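Dihydrodipicolinate synthase (Bacteroides thetaiotaomicron, PDB 4XKY) probably condenses pyruvate with aspartate semialdehyde on the lysine pathway, through a Schiff-base intermediate on a TIM barrel. Local coordinates at residues V13-D18 with G270-Y275; L22-L27 with I63-R68; Q28-H33 with G211-P216. One frame throughout, in Å; residues are numbered along the deposited sequence.

Contact 1: residues V13-D18 with G270-Y275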
ATOM      1  N   VAL A  13      13.839  23.579 -10.482  1.00 25.12           N
ATOM      2  CA  VAL A  13      13.873  22.638 -11.581  1.00 24.81           C
ATOM      3  C   VAL A  13      15.324  22.557 -12.050  1.00 25.45           C
ATOM      4  O   VAL A  13      16.124  23.478 -11.795  1.00 24.08           O
ATOM      5  CB  VAL A  13      12.924  23.030 -12.748  1.00 24.87           C
ATOM      6  CG1 VAL A  13      11.478  23.087 -12.283  1.00 24.36           C
ATOM      7  CG2 VAL A  13      13.282  24.365 -13.347  1.00 25.00           C
ATOM      8  N   THR A  14      15.671  21.424 -12.660  1.00 24.71           N
ATOM      9  CA  THR A  14      16.959  21.238 -13.295  1.00 24.90           C
ATOM     10  C   THR A  14      16.654  21.491 -14.767  1.00 25.72           C
ATOM     11  O   THR A  14      16.087  20.644 -15.430  1.00 24.54           O
ATOM     12  CB  THR A  14      17.538  19.822 -13.041  1.00 26.00           C
ATOM     13  OG1 THR A  14      17.686  19.589 -11.621  1.00 24.63           O
ATOM     14  CG2 THR A  14      18.897  19.665 -13.732  1.00 25.74           C
ATOM     15  N   PRO A  15      16.955  22.699 -15.266  1.00 26.35           N
ATOM     16  CA  PRO A  15      16.640  22.996 -16.674  1.00 26.81           C
ATOM     17  C   PRO A  15      17.560  22.230 -17.589  1.00 26.35           C
ATOM     18  O   PRO A  15      18.759  22.128 -17.314  1.00 26.90           O
ATOM     19  CB  PRO A  15      16.851  24.496 -16.805  1.00 27.91           C
ATOM     20  CG  PRO A  15      17.304  24.997 -15.480  1.00 27.52           C
ATOM     21  CD  PRO A  15      17.601  23.826 -14.583  1.00 27.25           C
ATOM     22  N   LEU A  16      16.968  21.659 -18.631  1.00 25.85           N
ATOM     23  CA  LEU A  16      17.628  20.754 -19.557  1.00 26.39           C
ATOM     24  C   LEU A  16      17.479  21.205 -21.004  1.00 27.66           C
ATOM     25  O   LEU A  16      16.436  21.750 -21.394  1.00 28.80           O
ATOM     26  CB  LEU A  16      16.975  19.394 -19.433  1.00 26.51           C
ATOM     27  CG  LEU A  16      17.050  18.778 -18.046  1.00 27.06           C
ATOM     28  CD1 LEU A  16      16.304  17.455 -18.112  1.00 28.40           C
ATOM     29  CD2 LEU A  16      18.510  18.589 -17.618  1.00 27.44           C
ATOM     30  N   LEU A  17      18.515  20.984 -21.803  1.00 28.83           N
ATOM     31  CA  LEU A  17      18.390  21.087 -23.271  1.00 29.09           C
ATOM     32  C   LEU A  17      18.093  19.733 -23.880  1.00 28.53           C
ATOM     33  O   LEU A  17      17.572  19.635 -24.979  1.00 27.13           O
ATOM     34  CB  LEU A  17      19.681  21.651 -23.888  1.00 30.15           C
ATOM     35  CG  LEU A  17      20.035  23.083 -23.482  1.00 31.45           C
ATOM     36  CD1 LEU A  17      21.298  23.562 -24.215  1.00 33.47           C
ATOM     37  CD2 LEU A  17      18.879  24.023 -23.823  1.00 31.87           C
ATOM     38  N   ASP A  18      18.488  18.682 -23.175  1.00 29.00           N
ATOM     39  CA  ASP A  18      18.255  17.309 -23.621  1.00 30.50           C
ATOM     40  C   ASP A  18      18.336  16.425 -22.386  1.00 29.56           C
ATOM     41  O   ASP A  18      18.611  16.929 -21.301  1.00 27.39           O
ATOM     42  CB  ASP A  18      19.260  16.889 -24.702  1.00 31.40           C
ATOM     43  CG  ASP A  18      18.787  15.671 -25.523  1.00 33.94           C
ATOM     44  OD1 ASP A  18      17.608  15.297 -25.437  1.00 36.52           O
ATOM     45  OD2 ASP A  18      19.597  15.073 -26.252  1.00 40.16           O
ATOM     46  N   GLY A 270       9.433  32.566 -20.572  1.00 33.65           N
ATOM     47  CA  GLY A 270      10.753  33.062 -21.009  1.00 33.40           C
ATOM     48  C   GLY A 270      11.911  32.766 -20.053  1.00 33.68           C
ATOM     49  O   GLY A 270      12.999  33.284 -20.216  1.00 33.91           O
ATOM     50  N   ILE A 271      11.701  31.923 -19.050  1.00 33.19           N
ATOM     51  CA  ILE A 271      12.735  31.704 -18.013  1.00 33.38           C
ATOM     52  C   ILE A 271      13.727  30.602 -18.393  1.00 32.45           C
ATOM     53  O   ILE A 271      14.929  30.848 -18.451  1.00 31.84           O
ATOM     54  CB  ILE A 271      12.096  31.436 -16.641  1.00 34.11           C
ATOM     55  CG1 ILE A 271      11.357  32.695 -16.170  1.00 36.26           C
ATOM     56  CG2 ILE A 271      13.154  31.041 -15.604  1.00 34.48           C
ATOM     57  CD1 ILE A 271      10.116  32.414 -15.337  1.00 36.75           C
ATOM     58  N   CYS A 272      13.237  29.399 -18.676  1.00 31.57           N
ATOM     59  CA  CYS A 272      14.130  28.316 -19.056  1.00 32.35           C
ATOM     60  C   CYS A 272      13.461  27.274 -19.944  1.00 31.81           C
ATOM     61  O   CYS A 272      12.280  27.347 -20.228  1.00 30.89           O
ATOM     62  CB  CYS A 272      14.746  27.656 -17.806  1.00 31.92           C
ATOM     63  SG  CYS A 272      13.565  26.762 -16.772  1.00 32.41           S
ATOM     64  N   SER A 273      14.261  26.331 -20.410  1.00 30.68           N
ATOM     65  CA  SER A 273      13.783  25.260 -21.259  1.00 30.53           C
ATOM     66  C   SER A 273      12.734  24.436 -20.536  1.00 29.16           C
ATOM     67  O   SER A 273      12.802  24.212 -19.320  1.00 29.35           O
ATOM     68  CB  SER A 273      14.930  24.352 -21.656  1.00 29.71           C
ATOM     69  OG  SER A 273      14.449  23.215 -22.339  1.00 29.95           O
ATOM     70  N   ASP A 274      11.754  23.989 -21.293  1.00 27.41           N
ATOM     71  CA  ASP A 274      10.747  23.084 -20.737  1.00 27.22           C
ATOM     72  C   ASP A 274      11.116  21.630 -20.891  1.00 26.37           C
ATOM     73  O   ASP A 274      10.308  20.745 -20.567  1.00 28.20           O
ATOM     74  CB  ASP A 274       9.381  23.331 -21.402  1.00 28.48           C
ATOM     75  CG  ASP A 274       9.458  23.344 -22.926  1.00 30.16           C
ATOM     76  OD1 ASP A 274      10.567  23.269 -23.508  1.00 32.82           O
ATOM     77  OD2 ASP A 274       8.394  23.411 -23.557  1.00 31.78           O
ATOM     78  N   TYR A 275      12.312  21.335 -21.384  1.00 25.35           N
ATOM     79  CA  TYR A 275      12.645  19.921 -21.672  1.00 24.64           C
ATOM     80  C   TYR A 275      12.588  19.052 -20.405  1.00 23.72           C
ATOM     81  O   TYR A 275      13.101  19.457 -19.354  1.00 22.61           O
ATOM     82  CB  TYR A 275      14.039  19.786 -22.337  1.00 24.78           C
ATOM     83  CG  TYR A 275      14.222  18.441 -23.000  1.00 25.67           C
ATOM     84  CD1 TYR A 275      13.840  18.248 -24.319  1.00 26.04           C
ATOM     85  CD2 TYR A 275      14.746  17.353 -22.295  1.00 25.33           C
ATOM     86  CE1 TYR A 275      13.994  17.029 -24.922  1.00 27.26           C
ATOM     87  CE2 TYR A 275      14.871  16.121 -22.890  1.00 25.50           C
ATOM     88  CZ  TYR A 275      14.505  15.987 -24.208  1.00 26.55           C
ATOM     89  OH  TYR A 275      14.622  14.811 -24.862  1.00 28.06           O
TER
HETATM   90  O   HOH W   1      14.103  21.966 -18.719  1.00 21.75           O
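Ser273 holds the carbonyl of Leu16 from an ST turn, and so ties the loop after the first strand of the TIM barrel to the loop that follows helix 257-268. Its OG donates to Leu16 O over 2.6 Å, almost in line with the C=O bond (171° at the oxygen). The same OG accepts the N-H of its own turn, 3.0 Å from Tyr275 N. With OG anti to the backbone N of Ser273 (chi1 172°), the hydroxyl faces Leu16 and still takes the N-H of Tyr275. A water continues the join: it accepts from Leu16 N and donates to Ser273 O and Tyr275 O, bringing both polar backbone groups of Leu16 into the contact.

On the tight, buried side, Pro15 CB packs 3.9 Å from Cys272 CB, and the thiol leans from there toward Val13, with SG 4.2 Å from Val13 CG2. Val13 also rests on Leu262 and Leu266 of helix 257-268, and its side chain lies about 4 Å from that of Thr48, predicted to bind pyruvate.

The other end is looser and nearer solvent. Leu17, an exposed residue, sends its CB away from the partner loop, and one face of the Tyr275 ring is turned to the backbone of Leu17 and Asp18. Asp18 CA sits over that face in a CH-pi contact, 3.9 Å from the Tyr275 centroid, with Leu17 O above its rim. The Asp18 side chain runs alongside the ring, its carboxylate turned 81° from the ring plane, bringing Asp18 OD1 to 3.1 Å from Tyr275 OH.

Contact 2: residues L22-L27 with I63-R68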
ATOM      1  N   LEU A  22      22.535  19.980 -19.567  1.00 26.22           N
ATOM      2  CA  LEU A  22      22.038  21.046 -18.716  1.00 27.37           C
ATOM      3  C   LEU A  22      21.816  22.335 -19.528  1.00 28.08           C
ATOM      4  O   LEU A  22      22.666  22.712 -20.320  1.00 29.69           O
ATOM      5  CB  LEU A  22      23.050  21.318 -17.593  1.00 27.46           C
ATOM      6  CG  LEU A  22      22.644  22.284 -16.457  1.00 28.74           C
ATOM      7  CD1 LEU A  22      21.571  21.682 -15.554  1.00 27.15           C
ATOM      8  CD2 LEU A  22      23.856  22.689 -15.617  1.00 29.81           C
ATOM      9  N   ASP A  23      20.680  22.997 -19.305  1.00 28.26           N
ATOM     10  CA  ASP A  23      20.381  24.334 -19.878  1.00 28.31           C
ATOM     11  C   ASP A  23      20.963  25.425 -18.985  1.00 28.71           C
ATOM     12  O   ASP A  23      20.293  25.958 -18.086  1.00 26.49           O
ATOM     13  CB  ASP A  23      18.870  24.536 -20.014  1.00 28.73           C
ATOM     14  CG  ASP A  23      18.484  25.956 -20.473  1.00 30.86           C
ATOM     15  OD1 ASP A  23      19.318  26.691 -21.048  1.00 32.15           O
ATOM     16  OD2 ASP A  23      17.334  26.345 -20.234  1.00 30.78           O
ATOM     17  N   VAL A  24      22.220  25.755 -19.225  1.00 30.73           N
ATOM     18  CA  VAL A  24      22.930  26.686 -18.336  1.00 31.13           C
ATOM     19  C   VAL A  24      22.352  28.090 -18.398  1.00 31.52           C
ATOM     20  O   VAL A  24      22.207  28.739 -17.386  1.00 30.52           O
ATOM     21  CB  VAL A  24      24.433  26.729 -18.627  1.00 32.65           C
ATOM     22  CG1 VAL A  24      25.099  27.750 -17.712  1.00 33.71           C
ATOM     23  CG2 VAL A  24      25.047  25.347 -18.403  1.00 33.18           C
ATOM     24  N   GLU A  25      22.014  28.554 -19.588  1.00 33.50           N
ATOM     25  CA  GLU A  25      21.488  29.889 -19.732  1.00 36.29           C
ATOM     26  C   GLU A  25      20.141  30.029 -19.054  1.00 34.51           C
ATOM     27  O   GLU A  25      19.886  31.033 -18.417  1.00 32.96           O
ATOM     28  CB  GLU A  25      21.401  30.274 -21.209  1.00 41.90           C
ATOM     29  CG  GLU A  25      22.791  30.337 -21.836  1.00 48.92           C
ATOM     30  CD  GLU A  25      22.977  31.474 -22.817  1.00 57.45           C
ATOM     31  OE1 GLU A  25      23.247  31.181 -24.000  1.00 66.05           O
ATOM     32  OE2 GLU A  25      22.865  32.655 -22.405  1.00 62.47           O
ATOM     33  N   GLY A  26      19.280  29.024 -19.213  1.00 32.99           N
ATOM     34  CA  GLY A  26      18.007  28.982 -18.494  1.00 31.38           C
ATOM     35  C   GLY A  26      18.193  28.970 -17.000  1.00 30.34           C
ATOM     36  O   GLY A  26      17.508  29.676 -16.290  1.00 29.87           O
ATOM     37  N   LEU A  27      19.138  28.172 -16.522  1.00 30.91           N
ATOM     38  CA  LEU A  27      19.426  28.107 -15.090  1.00 30.89           C
ATOM     39  C   LEU A  27      19.855  29.465 -14.514  1.00 32.47           C
ATOM     40  O   LEU A  27      19.414  29.847 -13.442  1.00 32.96           O
ATOM     41  CB  LEU A  27      20.504  27.080 -14.831  1.00 30.04           C
ATOM     42  CG  LEU A  27      20.968  26.986 -13.391  1.00 28.73           C
ATOM     43  CD1 LEU A  27      19.866  26.513 -12.481  1.00 28.22           C
ATOM     44  CD2 LEU A  27      22.113  26.019 -13.365  1.00 29.60           C
ATOM     45  N   ILE A  63      24.730  21.088  -9.445  1.00 31.76           N
ATOM     46  CA  ILE A  63      25.326  21.595  -8.229  1.00 31.84           C
ATOM     47  C   ILE A  63      26.385  22.663  -8.513  1.00 32.64           C
ATOM     48  O   ILE A  63      26.340  23.745  -7.929  1.00 31.70           O
ATOM     49  CB  ILE A  63      25.951  20.445  -7.433  1.00 31.81           C
ATOM     50  CG1 ILE A  63      24.842  19.559  -6.868  1.00 31.72           C
ATOM     51  CG2 ILE A  63      26.831  20.948  -6.286  1.00 33.56           C
ATOM     52  CD1 ILE A  63      25.334  18.201  -6.418  1.00 30.47           C
ATOM     53  N   LYS A  64      27.341  22.339  -9.385  1.00 34.77           N
ATOM     54  CA  LYS A  64      28.435  23.252  -9.709  1.00 37.71           C
ATOM     55  C   LYS A  64      27.913  24.550 -10.301  1.00 35.89           C
ATOM     56  O   LYS A  64      28.213  25.620  -9.793  1.00 36.68           O
ATOM     57  CB  LYS A  64      29.419  22.632 -10.700  1.00 42.71           C
ATOM     58  CG  LYS A  64      30.201  21.410 -10.211  1.00 47.43           C
ATOM     59  CD  LYS A  64      31.395  21.155 -11.148  1.00 52.79           C
ATOM     60  CE  LYS A  64      31.733  19.685 -11.375  1.00 55.29           C
ATOM     61  NZ  LYS A  64      30.824  19.043 -12.374  1.00 56.50           N
ATOM     62  N   ASN A  65      27.134  24.478 -11.372  1.00 33.62           N
ATOM     63  CA  ASN A  65      26.574  25.718 -11.944  1.00 32.63           C
ATOM     64  C   ASN A  65      25.712  26.518 -10.970  1.00 31.42           C
ATOM     65  O   ASN A  65      25.769  27.745 -10.971  1.00 31.67           O
ATOM     66  CB  ASN A  65      25.781  25.447 -13.227  1.00 32.65           C
ATOM     67  CG  ASN A  65      26.674  25.207 -14.406  1.00 33.60           C
ATOM     68  OD1 ASN A  65      27.094  26.146 -15.085  1.00 35.84           O
ATOM     69  ND2 ASN A  65      27.028  23.950 -14.624  1.00 34.36           N
ATOM     70  N   THR A  66      24.891  25.846 -10.152  1.00 30.84           N
ATOM     71  CA  THR A  66      24.036  26.591  -9.215  1.00 30.07           C
ATOM     72  C   THR A  66      24.909  27.401  -8.198  1.00 31.38           C
ATOM     73  O   THR A  66      24.646  28.569  -7.918  1.00 29.78           O
ATOM     74  CB  THR A  66      23.028  25.687  -8.495  1.00 30.62           C
ATOM     75  OG1 THR A  66      22.127  25.104  -9.443  1.00 28.93           O
ATOM     76  CG2 THR A  66      22.219  26.506  -7.526  1.00 31.78           C
ATOM     77  N   CYS A  67      25.945  26.778  -7.655  1.00 33.38           N
ATOM     78  CA  CYS A  67      26.815  27.478  -6.706  1.00 35.35           C
ATOM     79  C   CYS A  67      27.575  28.599  -7.414  1.00 35.78           C
ATOM     80  O   CYS A  67      27.653  29.691  -6.882  1.00 35.71           O
ATOM     81  CB  CYS A  67      27.792  26.540  -6.033  1.00 36.79           C
ATOM     82  SG  CYS A  67      27.055  25.253  -5.018  1.00 39.80           S
ATOM     83  N   ARG A  68      28.082  28.347  -8.622  1.00 36.13           N
ATOM     84  CA  ARG A  68      28.788  29.377  -9.393  1.00 37.54           C
ATOM     85  C   ARG A  68      27.900  30.592  -9.609  1.00 38.61           C
ATOM     86  O   ARG A  68      28.301  31.733  -9.345  1.00 40.33           O
ATOM     87  CB  ARG A  68      29.238  28.846 -10.764  1.00 37.60           C
ATOM     88  CG  ARG A  68      29.864  29.921 -11.661  1.00 39.03           C
ATOM     89  CD  ARG A  68      30.296  29.438 -13.045  1.00 39.78           C
ATOM     90  NE  ARG A  68      29.174  28.863 -13.776  1.00 39.67           N
ATOM     91  CZ  ARG A  68      28.208  29.556 -14.374  1.00 38.97           C
ATOM     92  NH1 ARG A  68      28.194  30.883 -14.371  1.00 38.49           N
ATOM     93  NH2 ARG A  68      27.240  28.898 -14.982  1.00 39.05           N
TER
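Asn65 meets three side chains of 22-27, each with a different part of itself. Leu22 slides past it in the opposite direction, its CD2 3.6 Å from Asn65 ND2. Val24 crosses it at about a right angle and brings CG1 to 3.7 Å from Asn65 OD1. Leu27 reaches the base of the side chain, with CD2 3.7 Å from Asn65 CB, and sets both of its methyls against Thr66 OG1. Val24 CG1 also touches the edge of the Arg68 guanidinium, 3.7 Å from NH2. No hydrogen bond crosses between the two segments; methyl groups pack against Asn65, Thr66 and Arg68, whose contacting polar atoms make bonds within their own helix.

The next shell fixes those ends. Arg68 NH2 donates to Asn65 OD1 over 2.8 Å in a nearly straight bond (174°), on a lone pair in the carbonyl plane and within the guanidinium plane. A bend in the arginine chain (chi3 58°) folds its end back to this position. Since Asn65 ND2 in turn donates to Glu61 O, the amide is held at both ends and its rotation is set. Thr66 OG1 bonds to Met62 O one turn earlier. On the facing segment, Asp23 is the N-cap: its OD1 takes the N-H of Gly26, 3.0 Å from Gly26 N, while OD2 accepts from Ser273 N.

The contact thus packs the end of strand 21-22 and the first turn of helix 24-36 against helix 56-70. Leu22 also touches Leu58, toward the start of that helix, and Leu27 touches Ile69, toward its end, while Ile63 turns to helix 85-97.

Contact 3: residues Q28-H33 with G211-P216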
ATOM      1  N   GLN A  28      20.712  30.185 -15.229  1.00 33.82           N
ATOM      2  CA  GLN A  28      21.074  31.554 -14.845  1.00 34.84           C
ATOM      3  C   GLN A  28      19.858  32.452 -14.788  1.00 34.11           C
ATOM      4  O   GLN A  28      19.657  33.136 -13.793  1.00 34.74           O
ATOM      5  CB  GLN A  28      22.104  32.139 -15.798  1.00 36.72           C
ATOM      6  CG  GLN A  28      23.434  31.411 -15.664  1.00 39.21           C
ATOM      7  CD  GLN A  28      24.469  31.748 -16.722  1.00 41.83           C
ATOM      8  OE1 GLN A  28      24.216  32.536 -17.637  1.00 46.89           O
ATOM      9  NE2 GLN A  28      25.659  31.160 -16.583  1.00 39.39           N
ATOM     10  N   ARG A  29      19.028  32.436 -15.826  1.00 33.02           N
ATOM     11  CA  ARG A  29      17.809  33.252 -15.786  1.00 34.07           C
ATOM     12  C   ARG A  29      16.930  32.844 -14.612  1.00 33.10           C
ATOM     13  O   ARG A  29      16.375  33.710 -13.944  1.00 32.65           O
ATOM     14  CB  ARG A  29      16.999  33.197 -17.084  1.00 34.80           C
ATOM     15  CG  ARG A  29      17.522  34.093 -18.203  1.00 37.03           C
ATOM     16  CD  ARG A  29      16.571  34.091 -19.396  1.00 37.83           C
ATOM     17  NE  ARG A  29      16.530  32.764 -20.017  1.00 38.92           N
ATOM     18  CZ  ARG A  29      17.366  32.344 -20.961  1.00 41.31           C
ATOM     19  NH1 ARG A  29      18.311  33.148 -21.450  1.00 43.67           N
ATOM     20  NH2 ARG A  29      17.239  31.124 -21.446  1.00 42.13           N
ATOM     21  N   LEU A  30      16.801  31.534 -14.364  1.00 31.05           N
ATOM     22  CA  LEU A  30      15.955  31.051 -13.265  1.00 30.47           C
ATOM     23  C   LEU A  30      16.456  31.575 -11.934  1.00 29.90           C
ATOM     24  O   LEU A  30      15.679  32.096 -11.140  1.00 29.84           O
ATOM     25  CB  LEU A  30      15.896  29.519 -13.251  1.00 30.62           C
ATOM     26  CG  LEU A  30      15.127  28.811 -12.130  1.00 31.19           C
ATOM     27  CD1 LEU A  30      13.646  29.153 -12.122  1.00 31.59           C
ATOM     28  CD2 LEU A  30      15.311  27.304 -12.223  1.00 30.76           C
ATOM     29  N   ILE A  31      17.755  31.441 -11.691  1.00 29.37           N
ATOM     30  CA  ILE A  31      18.324  31.864 -10.421  1.00 30.76           C
ATOM     31  C   ILE A  31      18.274  33.387 -10.204  1.00 32.15           C
ATOM     32  O   ILE A  31      17.996  33.829  -9.093  1.00 33.07           O
ATOM     33  CB  ILE A  31      19.750  31.312 -10.218  1.00 31.57           C
ATOM     34  CG1 ILE A  31      19.697  29.791 -10.030  1.00 31.09           C
ATOM     35  CG2 ILE A  31      20.422  31.968  -9.004  1.00 32.19           C
ATOM     36  CD1 ILE A  31      21.040  29.122 -10.210  1.00 31.89           C
ATOM     37  N   GLU A  32      18.540  34.182 -11.236  1.00 33.98           N
ATOM     38  CA  GLU A  32      18.380  35.628 -11.123  1.00 36.02           C
ATOM     39  C   GLU A  32      16.919  35.950 -10.802  1.00 35.39           C
ATOM     40  O   GLU A  32      16.642  36.770  -9.957  1.00 35.76           O
ATOM     41  CB  GLU A  32      18.817  36.359 -12.405  1.00 37.84           C
ATOM     42  CG  GLU A  32      20.315  36.282 -12.737  1.00 39.24           C
ATOM     43  CD  GLU A  32      21.220  36.777 -11.616  1.00 40.62           C
ATOM     44  OE1 GLU A  32      20.772  37.639 -10.831  1.00 43.74           O
ATOM     45  OE2 GLU A  32      22.374  36.300 -11.496  1.00 40.26           O
ATOM     46  N   HIS A  33      15.988  35.278 -11.468  1.00 34.62           N
ATOM     47  CA  HIS A  33      14.545  35.506 -11.269  1.00 34.42           C
ATOM     48  C   HIS A  33      14.141  35.201  -9.815  1.00 33.97           C
ATOM     49  O   HIS A  33      13.369  35.934  -9.206  1.00 33.71           O
ATOM     50  CB  HIS A  33      13.809  34.628 -12.288  1.00 34.92           C
ATOM     51  CG  HIS A  33      12.334  34.485 -12.088  1.00 35.72           C
ATOM     52  ND1 HIS A  33      11.438  35.503 -12.338  1.00 36.30           N
ATOM     53  CD2 HIS A  33      11.587  33.394 -11.797  1.00 35.94           C
ATOM     54  CE1 HIS A  33      10.207  35.063 -12.159  1.00 36.22           C
ATOM     55  NE2 HIS A  33      10.268  33.783 -11.832  1.00 38.19           N
ATOM     56  N   GLY A 211       6.172  26.093  -6.979  1.00 26.71           N
ATOM     57  CA  GLY A 211       5.524  27.165  -7.713  1.00 28.79           C
ATOM     58  C   GLY A 211       6.334  28.451  -7.645  1.00 29.32           C
ATOM     59  O   GLY A 211       6.154  29.356  -8.471  1.00 30.67           O
ATOM     60  N   ALA A 212       7.235  28.538  -6.670  1.00 29.09           N
ATOM     61  CA  ALA A 212       8.059  29.744  -6.543  1.00 29.79           C
ATOM     62  C   ALA A 212       9.073  29.841  -7.692  1.00 30.09           C
ATOM     63  O   ALA A 212       9.615  30.917  -7.940  1.00 32.41           O
ATOM     64  CB  ALA A 212       8.747  29.816  -5.185  1.00 29.02           C
ATOM     65  N   ASN A 213       9.344  28.735  -8.386  1.00 29.17           N
ATOM     66  CA  ASN A 213      10.111  28.817  -9.634  1.00 29.23           C
ATOM     67  C   ASN A 213       9.458  29.839 -10.603  1.00 30.29           C
ATOM     68  O   ASN A 213      10.150  30.574 -11.284  1.00 30.63           O
ATOM     69  CB  ASN A 213      10.228  27.451 -10.325  1.00 29.20           C
ATOM     70  CG  ASN A 213      11.273  26.507  -9.670  1.00 29.09           C
ATOM     71  OD1 ASN A 213      12.445  26.546 -10.001  1.00 31.84           O
ATOM     72  ND2 ASN A 213      10.824  25.620  -8.806  1.00 28.64           N
ATOM     73  N   MET A 214       8.126  29.860 -10.675  1.00 29.58           N
ATOM     74  CA  MET A 214       7.408  30.688 -11.652  1.00 29.90           C
ATOM     75  C   MET A 214       7.158  32.089 -11.093  1.00 30.87           C
ATOM     76  O   MET A 214       7.410  33.070 -11.783  1.00 29.03           O
ATOM     77  CB  MET A 214       6.032  30.102 -12.022  1.00 29.95           C
ATOM     78  CG  MET A 214       6.012  28.714 -12.665  1.00 30.36           C
ATOM     79  SD  MET A 214       4.322  28.136 -12.972  1.00 32.37           S
ATOM     80  CE  MET A 214       3.745  27.674 -11.344  1.00 31.10           C
ATOM     81  N   PHE A 215       6.667  32.153  -9.848  1.00 30.65           N
ATOM     82  CA  PHE A 215       6.142  33.391  -9.237  1.00 32.61           C
ATOM     83  C   PHE A 215       6.688  33.546  -7.828  1.00 33.63           C
ATOM     84  O   PHE A 215       5.955  33.386  -6.867  1.00 34.51           O
ATOM     85  CB  PHE A 215       4.596  33.363  -9.174  1.00 32.21           C
ATOM     86  CG  PHE A 215       3.946  33.063 -10.499  1.00 32.15           C
ATOM     87  CD1 PHE A 215       4.130  33.915 -11.576  1.00 33.00           C
ATOM     88  CD2 PHE A 215       3.157  31.932 -10.662  1.00 31.29           C
ATOM     89  CE1 PHE A 215       3.553  33.639 -12.799  1.00 32.72           C
ATOM     90  CE2 PHE A 215       2.595  31.638 -11.875  1.00 31.08           C
ATOM     91  CZ  PHE A 215       2.786  32.498 -12.947  1.00 32.40           C
ATOM     92  N   PRO A 216       7.990  33.838  -7.696  1.00 34.59           N
ATOM     93  CA  PRO A 216       8.585  33.902  -6.353  1.00 34.84           C
ATOM     94  C   PRO A 216       7.907  34.948  -5.469  1.00 35.47           C
ATOM     95  O   PRO A 216       7.693  34.713  -4.282  1.00 35.93           O
ATOM     96  CB  PRO A 216      10.042  34.296  -6.620  1.00 34.44           C
ATOM     97  CG  PRO A 216      10.101  34.689  -8.063  1.00 35.64           C
ATOM     98  CD  PRO A 216       9.001  33.959  -8.752  1.00 34.57           C
TER
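Leu30 and Asn213 bring their CA atoms to 7.2 Å, where helix 24-36 passes the bend 211-214, whose phi/psi are helical and in which Gly211 O accepts from both Met214 N and Phe215 N. The side chains close the space between. His33 extends its ring across it, CG lying anti to the backbone N (chi1 168°), and meets the bend edge-on. NE2 donates to Met214 O over 2.9 Å; the oxygen lies in the imidazole plane, but the bond is bent (143° at the hydrogen) and reaches the carbonyl from 64° above its plane. Along the same edge His33 CD2 is 3.2 Å from Asn213 O. Pro216 covers one face: its CG makes a CH-pi contact 4.1 Å from the centroid of the His33 ring. Replacing His33 by an alanine removes the ring and would probably leave Met214 O without this donor and open a gap beside Pro216.

One turn earlier, Leu30 straddles the amide oxygen of Asn213, with CD1 3.6 Å and CD2 3.7 Å from Asn213 OD1. The amide is held from elsewhere: ND2 donates to Gly210 O and Pro11 O, and OD1 receives a weak bond from Val13 N. The Asn213 side chain lies about 4 Å from that of Thr48, a predicted pyruvate-binding residue, so this packing adjoins the probable active site.

The contact joins helix 24-36 to the loop between the last barrel strand, 206-207, and helix 216-227, whose N-cap position is Phe215. Ile31 packs on helix 56-70, while Met214 turns to helices 231-247 and 257-268.

In the fold
From the N terminus, the chain leaves strand 7-8 through 13-18, then enters helix 24-36, whose first turn serves contact 2 and whose next turns serve contact 3. Contact 2 closes the shortest loop, reaching helix 56-70 around strand 42-44. Contact 3 spans most of the barrel to meet the loop after strand 206-207, and contact 1 closes the widest loop, at 270-275, with both others nested inside it. Contacts 2 and 3 cross along the chain. Helix 24-36 is their common element, and it also meets contact 1: Asp23 hydrogen-bonds to Pro15, Arg29 to Ile271. The first helix of the barrel is thus joined to its neighbour 56-70, to the loop after the last strand and to the loop after helix 257-268.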